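Local coordinates for protein putative methyltransferase from antibiotic biosynthesis pathway (Anabaena variabilis ATCC 29413, PDB 3EGE) that is probably an S-adenosylmethionine-dependent methyltransferase, carrying a Rossmann-type methyltransferase domain, whose substrate is not established, at residues 24-29 with 97-102; 112-117 with 126-131; 37-42 with 118-123. One frame throughout, in Å; residues are numbered along the deposited sequence.

Interaction 1: residues 24-29 with 97-102; sequences NAIINL and GVISIL
Ile26 of helix 20-30 packs onto Ile99 and Ile101 of strand 97-101, at a helix-on-sheet layer of the Rossmann-like methyltransferase fold. The contact is wholly apolar, and only these three side chains carry it. Ile26 works as a fork. Its CG2 branch turns to Ile99, and its longer branch goes to Ile101. On the Ile99 side the two branch methyls meet, Ile26 CG2 and Ile99 CG2 being 3.9 Å apart, and the side chains cross at about a right angle. On the other side Ile26 and Ile101 meet tip to tip. Their CD1 methyls, Ile26 CD1 and Ile101 CD1, are 3.6 Å apart. Each CD1 also reaches the CG1 of the other residue: Ile101 CD1 lies 3.8 Å from Ile26 CG1, and Ile26 CD1 lies 3.8 Å from Ile101 CG1. Ile26 has an extended outer chain (chi2 160°), which carries CD1 out from the helix. Ile101 is folded instead, and its chi2 of -47° turns CD1 to the Ile26 branch. Ile99 and Ile101 lie two residues apart on the strand and point to the same face of the sheet. Ser100, between them, turns to the other face, where its OG is hydrogen-bonded to Ile41 O. Tyr48 and Leu52 of helix 47-53 also touch Ile26, and Leu52 reaches Ile99 as well, so helix 47-53 joins helix 20-30 on this face. Leu29, one turn further along helix 20-30, rests on Val127 of the next strand and on Phe254 and Tyr256 of strand 252-258. A helix ahead of the first strand, laid against the middle of a largely parallel sheet, fits the alpha/beta sandwich of class I methyltransferases.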
# COMPACT_ATOMS: atom_id res chain seq x y z
N ASN A 24 -7.27 4.34 10.37
CA ASN A 24 -6.98 5.06 11.63
C ASN A 24 -5.53 5.61 11.67
O ASN A 24 -5.30 6.73 12.12
CB ASN A 24 -7.23 4.18 12.87
CG ASN A 24 -8.72 3.83 13.09
OD1 ASN A 24 -9.62 4.45 12.55
ND2 ASN A 24 -8.96 2.79 13.88
N ALA A 25 -4.58 4.80 11.17
CA ALA A 25 -3.17 5.19 11.04
C ALA A 25 -3.01 6.41 10.11
O ALA A 25 -2.35 7.38 10.48
CB ALA A 25 -2.32 4.00 10.50
N ILE A 26 -3.64 6.35 8.94
CA ILE A 26 -3.63 7.47 7.95
C ILE A 26 -4.29 8.72 8.55
O ILE A 26 -3.73 9.82 8.47
CB ILE A 26 -4.35 7.09 6.64
CG1 ILE A 26 -3.64 5.92 5.92
CG2 ILE A 26 -4.41 8.29 5.67
CD1 ILE A 26 -4.56 5.20 4.92
N ILE A 27 -5.47 8.54 9.15
CA ILE A 27 -6.19 9.64 9.80
C ILE A 27 -5.35 10.31 10.89
O ILE A 27 -5.32 11.54 10.96
CB ILE A 27 -7.58 9.17 10.37
CG1 ILE A 27 -8.56 8.85 9.23
CG2 ILE A 27 -8.23 10.23 11.30
CD1 ILE A 27 -9.05 10.05 8.41
N ASN A 28 -4.65 9.51 11.70
CA ASN A 28 -3.81 10.05 12.79
C ASN A 28 -2.61 10.85 12.26
O ASN A 28 -2.34 11.95 12.76
CB ASN A 28 -3.42 8.96 13.80
CG ASN A 28 -4.65 8.41 14.56
OD1 ASN A 28 -5.58 9.14 14.91
ND2 ASN A 28 -4.63 7.10 14.82
N LEU A 29 -1.95 10.33 11.22
CA LEU A 29 -0.84 11.05 10.58
C LEU A 29 -1.27 12.36 9.86
O LEU A 29 -0.49 13.31 9.79
CB LEU A 29 -0.07 10.14 9.61
CG LEU A 29 0.76 9.03 10.29
CD1 LEU A 29 1.38 8.11 9.25
CD2 LEU A 29 1.84 9.63 11.24
N GLY A 97 -4.23 18.09 2.67
CA GLY A 97 -3.32 16.97 2.84
C GLY A 97 -3.25 16.08 1.60
O GLY A 97 -4.05 16.18 0.69
N VAL A 98 -2.23 15.22 1.59
CA VAL A 98 -1.97 14.34 0.48
C VAL A 98 -1.59 12.97 1.01
O VAL A 98 -0.82 12.87 1.96
CB VAL A 98 -0.79 14.89 -0.38
CG1 VAL A 98 -0.49 13.96 -1.58
CG2 VAL A 98 -1.06 16.33 -0.87
N ILE A 99 -2.14 11.93 0.38
CA ILE A 99 -1.80 10.54 0.71
C ILE A 99 -1.45 9.70 -0.53
O ILE A 99 -1.90 9.99 -1.65
CB ILE A 99 -2.95 9.83 1.54
CG1 ILE A 99 -4.16 9.46 0.65
CG2 ILE A 99 -3.40 10.68 2.72
CD1 ILE A 99 -5.15 8.60 1.35
N SER A 100 -0.63 8.68 -0.33
CA SER A 100 -0.40 7.63 -1.35
C SER A 100 -0.20 6.32 -0.58
O SER A 100 0.82 6.15 0.12
CB SER A 100 0.75 7.93 -2.31
OG SER A 100 0.62 7.09 -3.45
N ILE A 101 -1.21 5.46 -0.68
CA ILE A 101 -1.26 4.20 0.07
C ILE A 101 -0.84 3.03 -0.83
O ILE A 101 -1.59 2.62 -1.71
CB ILE A 101 -2.69 3.99 0.67
CG1 ILE A 101 -3.16 5.28 1.43
CG2 ILE A 101 -2.74 2.67 1.49
CD1 ILE A 101 -2.08 5.97 2.46
N LEU A 102 0.38 2.55 -0.59
CA LEU A 102 0.99 1.44 -1.36
C LEU A 102 0.85 1.63 -2.88
O LEU A 102 0.36 0.76 -3.59
CB LEU A 102 0.45 0.07 -0.89
CG LEU A 102 0.74 -0.35 0.56
CD1 LEU A 102 -0.05 -1.63 0.86
CD2 LEU A 102 2.25 -0.55 0.85

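Interaction 2: residues 112-117 with 126-131; sequences KSFQEM and IVLLTF
Leu128 pushes its two methyls toward helix 110-120, and each finds a different partner. CD1 goes to the far end of the Phe114 ring, with Leu128 CD1 3.6 Å from Phe114 CE1 and 3.8 Å from Phe114 CZ. It approaches the ring at a slant. CD2 goes to the selenomethionine at Met117, with Leu128 CD2 4.0 Å from Met117 SE. The Leu128 fork thus fits between an aromatic ring and an extended selenomethionine chain. Met117 is nearly straight beyond CG (chi2 174°, chi3 -176°), and it lies over the strand as a rod. Its selenium sits over the hollow between two methyls of the strand, Leu128 CD2 and Ile126 CG2, the latter 3.9 Å from Met117 SE. Ile126 uses its second branch nearer the helix backbone. Ile126 CD1 reaches up to Met117 CB at 3.8 Å. Met117 is therefore met at its root by one branch of Ile126 and at its selenium by the other. Phe114 sits one helical turn earlier, and its CB does not aim straight at the strand. Only the end of the ring reaches Leu128. The pairing follows the opposed directions of the two segments: their axes make an angle of 142° and pass 11.1 Å apart, a separation these side chains bridge. Leu164 and Leu165 of helix 158-169 touch Phe114, and Leu165 also touches Leu128. Met117 reaches across to Val98 and Ser100 of strand 97-101. Helix 110-120 is the crossover of a beta-alpha-beta unit, between parallel neighbours 97-101 and 126-131, with helix 158-169 flanking it and the antiparallel strand 252-258 next in the sheet.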
# COMPACT_ATOMS: atom_id res chain seq x y z
N LYS A 112 9.46 14.12 -9.39
CA LYS A 112 8.44 15.03 -9.91
C LYS A 112 7.06 14.78 -9.23
O LYS A 112 6.33 15.75 -8.97
CB LYS A 112 8.34 14.90 -11.45
CG LYS A 112 7.33 15.82 -12.14
CD LYS A 112 7.72 17.31 -12.09
CE LYS A 112 6.52 18.21 -12.40
NZ LYS A 112 5.80 17.80 -13.65
N SER A 113 6.71 13.52 -8.95
CA SER A 113 5.48 13.18 -8.21
C SER A 113 5.47 13.79 -6.80
O SER A 113 4.45 14.33 -6.33
CB SER A 113 5.24 11.68 -8.14
OG SER A 113 5.13 11.15 -9.46
N PHE A 114 6.63 13.74 -6.15
CA PHE A 114 6.81 14.37 -4.84
C PHE A 114 6.66 15.89 -4.92
O PHE A 114 5.93 16.47 -4.11
CB PHE A 114 8.13 13.97 -4.19
CG PHE A 114 8.18 12.56 -3.67
CD1 PHE A 114 7.03 11.77 -3.43
CD2 PHE A 114 9.41 12.06 -3.26
CE1 PHE A 114 7.14 10.50 -2.88
CE2 PHE A 114 9.52 10.80 -2.70
CZ PHE A 114 8.39 10.02 -2.50
N GLN A 115 7.33 16.51 -5.91
CA GLN A 115 7.22 17.95 -6.19
C GLN A 115 5.77 18.37 -6.43
O GLN A 115 5.35 19.42 -5.93
CB GLN A 115 8.06 18.33 -7.42
CG GLN A 115 9.54 18.18 -7.21
CD GLN A 115 10.35 18.21 -8.48
OE1 GLN A 115 9.87 18.62 -9.54
NE2 GLN A 115 11.60 17.78 -8.38
N GLU A 116 5.03 17.53 -7.17
CA GLU A 116 3.59 17.71 -7.41
C GLU A 116 2.74 17.68 -6.13
O GLU A 116 1.80 18.46 -6.01
CB GLU A 116 3.04 16.66 -8.42
CG GLU A 116 3.34 16.89 -9.89
CD GLU A 116 2.64 18.12 -10.44
OE1 GLU A 116 3.20 19.25 -10.32
OE2 GLU A 116 1.55 17.96 -11.00
N MSE A 117 3.07 16.79 -5.19
CA MSE A 117 2.37 16.72 -3.91
C MSE A 117 2.58 17.99 -3.12
O MSE A 117 1.62 18.54 -2.58
CB MSE A 117 2.80 15.52 -3.07
CG MSE A 117 2.41 14.17 -3.69
SE MSE A 117 3.14 12.73 -2.71
CE MSE A 117 2.53 11.18 -3.87
N ILE A 126 1.88 15.19 4.19
CA ILE A 126 1.98 14.17 3.16
C ILE A 126 2.18 12.87 3.96
O ILE A 126 3.07 12.81 4.81
CB ILE A 126 3.14 14.47 2.17
CG1 ILE A 126 2.88 15.80 1.42
CG2 ILE A 126 3.28 13.33 1.18
CD1 ILE A 126 4.02 16.23 0.48
N VAL A 127 1.30 11.90 3.76
CA VAL A 127 1.34 10.60 4.42
C VAL A 127 1.47 9.50 3.34
O VAL A 127 0.55 9.29 2.56
CB VAL A 127 0.05 10.36 5.27
CG1 VAL A 127 0.10 8.97 6.00
CG2 VAL A 127 -0.17 11.50 6.27
N LEU A 128 2.61 8.81 3.31
CA LEU A 128 2.86 7.73 2.34
C LEU A 128 2.95 6.39 3.07
O LEU A 128 3.73 6.28 3.98
CB LEU A 128 4.19 7.99 1.60
CG LEU A 128 4.38 9.38 0.94
CD1 LEU A 128 5.76 9.48 0.23
CD2 LEU A 128 3.26 9.71 -0.03
N LEU A 129 2.11 5.41 2.71
CA LEU A 129 2.26 4.03 3.21
C LEU A 129 3.05 3.37 2.09
O LEU A 129 2.57 3.25 0.96
CB LEU A 129 0.95 3.27 3.46
CG LEU A 129 1.14 1.82 4.00
CD1 LEU A 129 2.01 1.76 5.28
CD2 LEU A 129 -0.19 1.11 4.24
N THR A 130 4.28 2.99 2.43
CA THR A 130 5.25 2.42 1.50
C THR A 130 5.96 1.25 2.18
O THR A 130 5.51 0.75 3.20
CB THR A 130 6.22 3.55 1.00
OG1 THR A 130 7.10 3.05 -0.02
CG2 THR A 130 7.02 4.16 2.17
N PHE A 131 7.06 0.81 1.59
CA PHE A 131 7.81 -0.30 2.09
C PHE A 131 9.28 -0.32 1.64
O PHE A 131 9.68 0.34 0.67
CB PHE A 131 7.15 -1.62 1.60
CG PHE A 131 7.21 -1.79 0.10
CD1 PHE A 131 6.25 -1.20 -0.72
CD2 PHE A 131 8.25 -2.48 -0.50
CE1 PHE A 131 6.31 -1.31 -2.11
CE2 PHE A 131 8.33 -2.60 -1.89
CZ PHE A 131 7.36 -2.01 -2.70

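Interaction 3: residues 37-42 with 118-123; sequences VIADIG and QRIIRD
Ala39 aims its CB almost straight at Ile120 CD1, 3.4 Å away, while the last bond of Ile120 comes in at a slant. This is a close approach for two methyls. Ala39 and Ile120 also have the nearest CA atoms of the two segments, with Ala39 CA and Ile120 CA 8.3 Å apart. The reach of Ile120 comes from its torsions: CG1 stands between the backbone N and the carbonyl carbon (chi1 71°), and the chain then runs straight on to CD1 (chi2 172°). Ile41, two residues along on the same face, is bent (chi2 -55°). Its Ile41 CD1 lies 4.4 Å from Ile120 CD1, a looser touch beside the main one. Strand 37-41 is the first strand of the Rossmann-type sheet. It leads into Gly42, which opens a GxGxxG-like pattern. In class I methyltransferases the loop at this place usually binds the cofactor, so a similar role is likely here. On the helix side, Ile120 CG2 lies 3.5 Å above one face of the Arg119 guanidinium, toward its rim. Arg119 is itself anchored by salt bridges to Glu116 and Asp92. Val95 and Val98 also touch Ile120.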
# COMPACT_ATOMS: atom_id res chain seq x y z
N VAL A 37 -9.78 18.73 2.87
CA VAL A 37 -9.64 18.14 1.55
C VAL A 37 -8.26 17.48 1.47
O VAL A 37 -7.26 18.04 1.94
CB VAL A 37 -9.88 19.17 0.41
CG1 VAL A 37 -9.84 18.52 -1.00
CG2 VAL A 37 -11.22 19.84 0.59
N ILE A 38 -8.24 16.24 0.94
CA ILE A 38 -7.02 15.52 0.69
C ILE A 38 -6.97 15.03 -0.76
O ILE A 38 -8.00 14.79 -1.39
CB ILE A 38 -6.78 14.32 1.71
CG1 ILE A 38 -7.83 13.19 1.58
CG2 ILE A 38 -6.71 14.86 3.18
CD1 ILE A 38 -7.35 11.86 2.11
N ALA A 39 -5.74 14.89 -1.28
CA ALA A 39 -5.49 14.28 -2.57
C ALA A 39 -4.99 12.88 -2.25
O ALA A 39 -4.19 12.70 -1.32
CB ALA A 39 -4.48 15.04 -3.36
N ASP A 40 -5.53 11.88 -2.98
CA ASP A 40 -5.12 10.46 -2.89
C ASP A 40 -4.48 10.16 -4.26
O ASP A 40 -5.19 10.02 -5.29
CB ASP A 40 -6.33 9.56 -2.61
CG ASP A 40 -5.96 8.07 -2.41
OD1 ASP A 40 -4.76 7.68 -2.44
OD2 ASP A 40 -6.91 7.26 -2.22
N ILE A 41 -3.14 10.11 -4.26
CA ILE A 41 -2.35 9.93 -5.49
C ILE A 41 -2.06 8.46 -5.61
O ILE A 41 -1.45 7.87 -4.74
CB ILE A 41 -1.05 10.79 -5.46
CG1 ILE A 41 -1.35 12.27 -5.05
CG2 ILE A 41 -0.29 10.68 -6.81
CD1 ILE A 41 -2.43 13.01 -5.92
N GLY A 42 -2.51 7.86 -6.72
CA GLY A 42 -2.42 6.43 -6.97
C GLY A 42 -3.51 5.80 -6.13
O GLY A 42 -3.25 4.96 -5.28
N GLN A 118 3.82 18.46 -3.07
CA GLN A 118 4.16 19.71 -2.41
C GLN A 118 3.45 20.92 -3.06
O GLN A 118 3.03 21.83 -2.36
CB GLN A 118 5.69 19.90 -2.36
CG GLN A 118 6.18 21.19 -1.66
CD GLN A 118 5.67 21.36 -0.22
OE1 GLN A 118 5.63 20.41 0.57
NE2 GLN A 118 5.34 22.60 0.13
N ARG A 119 3.30 20.89 -4.38
CA ARG A 119 2.66 22.00 -5.12
C ARG A 119 1.18 22.17 -4.77
O ARG A 119 0.69 23.31 -4.64
CB ARG A 119 2.82 21.77 -6.64
CG ARG A 119 2.23 22.86 -7.54
CD ARG A 119 2.33 22.52 -9.02
NE ARG A 119 1.54 21.33 -9.37
CZ ARG A 119 0.22 21.30 -9.53
NH1 ARG A 119 -0.54 22.36 -9.29
NH2 ARG A 119 -0.34 20.16 -9.87
N ILE A 120 0.48 21.04 -4.62
CA ILE A 120 -0.96 21.04 -4.34
C ILE A 120 -1.35 21.24 -2.88
O ILE A 120 -2.48 21.66 -2.60
CB ILE A 120 -1.68 19.76 -4.94
CG1 ILE A 120 -1.33 18.45 -4.18
CG2 ILE A 120 -1.40 19.69 -6.44
CD1 ILE A 120 -2.16 17.22 -4.58
N ILE A 121 -0.40 20.98 -1.98
CA ILE A 121 -0.69 20.99 -0.54
C ILE A 121 -0.64 22.40 0.11
O ILE A 121 0.20 23.23 -0.24
CB ILE A 121 0.21 19.96 0.22
CG1 ILE A 121 -0.49 19.46 1.51
CG2 ILE A 121 1.63 20.52 0.46
CD1 ILE A 121 0.27 18.32 2.28
N ARG A 122 -1.56 22.63 1.06
CA ARG A 122 -1.61 23.85 1.87
C ARG A 122 -0.81 23.64 3.18
O ARG A 122 0.42 23.51 3.10
CB ARG A 122 -3.06 24.24 2.14
CG ARG A 122 -3.84 24.65 0.94
CD ARG A 122 -5.29 24.60 1.34
NE ARG A 122 -6.12 24.79 0.19
CZ ARG A 122 -7.27 24.16 -0.07
NH1 ARG A 122 -7.82 23.25 0.75
NH2 ARG A 122 -7.89 24.47 -1.20
N ASP A 123 -1.46 23.58 4.36
CA ASP A 123 -0.75 23.48 5.67
C ASP A 123 -0.59 22.09 6.24
O ASP A 123 0.13 21.93 7.23
CB ASP A 123 -1.48 24.29 6.76
CG ASP A 123 -1.63 25.74 6.43
OD1 ASP A 123 -0.80 26.30 5.69
OD2 ASP A 123 -2.60 26.31 6.94

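In the fold
All three contacts pack helices on one sheet. The centre of interaction 1 lies about 11 Å from the centres of interaction 2 and interaction 3. The centres of interactions 2 and 3 are about 9 Å apart. Strands 37-41, 97-101 and 126-131 are consecutive parallel neighbours in that sheet. Probable backbone hydrogen bonds tie them, from Ile99 N to Ala39 O and from Val127 N to Val98 O. Helix 20-30 covers one face in interaction 1; helix 110-120 covers the other and serves both interactions 2 and 3. Along the chain interaction 1 closes before interaction 2 opens, while interaction 3 alternates with each. Together they pack both faces of the central sheet, part of the three-layered alpha/beta/alpha core that probably presents the cofactor-binding loop.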